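PDB 2PKP: methanogen homoaconitase small subunit from Methanocaldococcus jannaschii, which forms, with the HacA subunit, the homoaconitase that reversibly dehydrates (R)-homocitrate to cis-homoaconitate and hydrates the latter to homoisocitrate. Local coordinates for residues A[101-106]-A[118-123]. Residues are numbered along the deposited sequence; the frame is centred on the assembly and turned at random.
Sequences IPIIAN and IDLDKE
Ile103 reaches from strand 101-104 to meet Ile118 and Leu120 through its delta methyl. The bond from CA to CB of Ile103 heads toward segment 118-123, yet Ile103 CB is still 5.3 Å from Ile118 CG2. Ile103 CG1 comes closer, 4.6 Å from Leu120 CD2 and about as far from Ile118 CG2. With CG1 beside the backbone N (chi1 -66°) and an extended chi2 of 167°, CD1 is carried forward to the tip of Ile118. There Ile103 CD1 lies 3.3 Å from Ile118 CG2, closer than two methyl groups normally pack, and 3.6 Å from Ile118 CD1, so it meets both branches of that side chain. Ile103 CD1 also approaches Leu120 CD2 at 4.0 Å. The other methyl of Leu120 turns to Ile101, tip to tip, with Leu120 CD1 and Ile101 CD1 3.8 Å apart. No hydrogen bond crosses. Just past Ile118, Asp119 OD1 accepts a hydrogen bond from Lys122 N, an Asx motif in the turn that presents Leu120. Strands 101-104 and 115-119 are separated by three others in the sheet; a buried aliphatic contact between them implies that the sheet curls round, consistent with the beta-barrel of the aconitase swivel domain.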
loop_
_atom_site.group_PDB
_atom_site.type_symbol
_atom_site.label_atom_id
_atom_site.label_comp_id
_atom_site.label_asym_id
_atom_site.label_seq_id
_atom_site.Cartn_x
_atom_site.Cartn_y
_atom_site.Cartn_z
ATOM N N ILE A 101 -1.171 0.175 10.624
ATOM C CA ILE A 101 -2.144 -0.667 11.318
ATOM C C ILE A 101 -1.608 -1.632 12.374
ATOM O O ILE A 101 -0.869 -2.569 12.072
ATOM C CB ILE A 101 -2.968 -1.492 10.305
ATOM C CG1 ILE A 101 -3.606 -0.559 9.274
ATOM C CG2 ILE A 101 -4.056 -2.281 11.036
ATOM C CD1 ILE A 101 -4.155 -1.281 8.050
ATOM N N PRO A 102 -1.990 -1.418 13.636
ATOM C CA PRO A 102 -1.540 -2.291 14.717
ATOM C C PRO A 102 -2.577 -3.406 14.854
ATOM O O PRO A 102 -3.760 -3.141 15.087
ATOM C CB PRO A 102 -1.534 -1.376 15.942
ATOM C CG PRO A 102 -1.906 0.017 15.405
ATOM C CD PRO A 102 -2.717 -0.266 14.183
ATOM N N ILE A 103 -2.132 -4.645 14.701
ATOM C CA ILE A 103 -3.019 -5.794 14.804
ATOM C C ILE A 103 -2.608 -6.671 15.988
ATOM O O ILE A 103 -1.430 -6.981 16.152
ATOM C CB ILE A 103 -2.971 -6.604 13.498
ATOM C CG1 ILE A 103 -3.571 -5.761 12.369
ATOM C CG2 ILE A 103 -3.706 -7.927 13.662
ATOM C CD1 ILE A 103 -3.302 -6.297 11.005
ATOM N N ILE A 104 -3.578 -7.048 16.817
ATOM C CA ILE A 104 -3.313 -7.898 17.981
ATOM C C ILE A 104 -3.655 -9.355 17.676
ATOM O O ILE A 104 -4.720 -9.644 17.140
ATOM C CB ILE A 104 -4.140 -7.435 19.204
ATOM C CG1 ILE A 104 -3.673 -6.042 19.633
ATOM C CG2 ILE A 104 -3.995 -8.437 20.368
ATOM C CD1 ILE A 104 -4.465 -5.460 20.795
ATOM N N ALA A 105 -2.740 -10.263 18.006
ATOM C CA ALA A 105 -2.943 -11.695 17.773
ATOM C C ALA A 105 -1.913 -12.513 18.540
ATOM O O ALA A 105 -0.921 -11.969 19.041
ATOM C CB ALA A 105 -2.828 -12.006 16.277
ATOM N N ASN A 106 -2.142 -13.822 18.637
ATOM C CA ASN A 106 -1.184 -14.680 19.318
ATOM C C ASN A 106 -0.077 -14.965 18.310
ATOM O O ASN A 106 -0.160 -15.918 17.531
ATOM C CB ASN A 106 -1.824 -15.994 19.774
ATOM C CG ASN A 106 -0.826 -16.905 20.473
ATOM O OD1 ASN A 106 0.325 -16.520 20.717
ATOM N ND2 ASN A 106 -1.257 -18.116 20.799
ATOM N N ILE A 118 -3.459 -10.926 6.098
ATOM C CA ILE A 118 -4.315 -10.288 7.087
ATOM C C ILE A 118 -5.591 -9.778 6.430
ATOM O O ILE A 118 -5.540 -8.892 5.574
ATOM C CB ILE A 118 -3.605 -9.086 7.738
ATOM C CG1 ILE A 118 -2.270 -9.531 8.341
ATOM C CG2 ILE A 118 -4.502 -8.469 8.810
ATOM C CD1 ILE A 118 -1.380 -8.368 8.761
ATOM N N ASP A 119 -6.733 -10.340 6.823
ATOM C CA ASP A 119 -8.015 -9.910 6.275
ATOM C C ASP A 119 -8.644 -9.024 7.339
ATOM O O ASP A 119 -9.156 -9.519 8.343
ATOM C CB ASP A 119 -8.921 -11.109 5.994
ATOM C CG ASP A 119 -10.186 -10.725 5.239
ATOM O OD1 ASP A 119 -10.816 -9.709 5.589
ATOM O OD2 ASP A 119 -10.556 -11.447 4.295
ATOM N N LEU A 120 -8.592 -7.715 7.119
ATOM C CA LEU A 120 -9.121 -6.753 8.082
ATOM C C LEU A 120 -10.634 -6.822 8.268
ATOM O O LEU A 120 -11.147 -6.472 9.328
ATOM C CB LEU A 120 -8.703 -5.331 7.686
ATOM C CG LEU A 120 -7.191 -5.128 7.558
ATOM C CD1 LEU A 120 -6.886 -3.701 7.118
ATOM C CD2 LEU A 120 -6.526 -5.423 8.884
ATOM N N ASP A 121 -11.351 -7.279 7.249
ATOM C CA ASP A 121 -12.800 -7.375 7.370
ATOM C C ASP A 121 -13.227 -8.599 8.169
ATOM O O ASP A 121 -14.175 -8.534 8.944
ATOM C CB ASP A 121 -13.457 -7.393 5.984
ATOM C CG ASP A 121 -13.386 -6.039 5.293
ATOM O OD1 ASP A 121 -13.549 -5.013 5.983
ATOM O OD2 ASP A 121 -13.180 -5.992 4.064
ATOM N N LYS A 122 -12.522 -9.713 7.992
ATOM C CA LYS A 122 -12.858 -10.934 8.721
ATOM C C LYS A 122 -12.123 -11.000 10.059
ATOM O O LYS A 122 -12.488 -11.780 10.937
ATOM C CB LYS A 122 -12.483 -12.175 7.907
ATOM C CG LYS A 122 -13.171 -12.328 6.562
ATOM C CD LYS A 122 -12.801 -13.679 5.967
ATOM C CE LYS A 122 -13.290 -13.836 4.537
ATOM N NZ LYS A 122 -12.902 -15.173 3.987
ATOM N N GLU A 123 -11.088 -10.175 10.200
ATOM C CA GLU A 123 -10.268 -10.151 11.404
ATOM C C GLU A 123 -9.628 -11.517 11.642
ATOM O O GLU A 123 -9.755 -12.122 12.710
ATOM C CB GLU A 123 -11.096 -9.733 12.615
ATOM C CG GLU A 123 -11.437 -8.263 12.601
ATOM C CD GLU A 123 -12.024 -7.799 13.905
ATOM O OE1 GLU A 123 -13.158 -8.211 14.220
ATOM O OE2 GLU A 123 -11.346 -7.029 14.619
#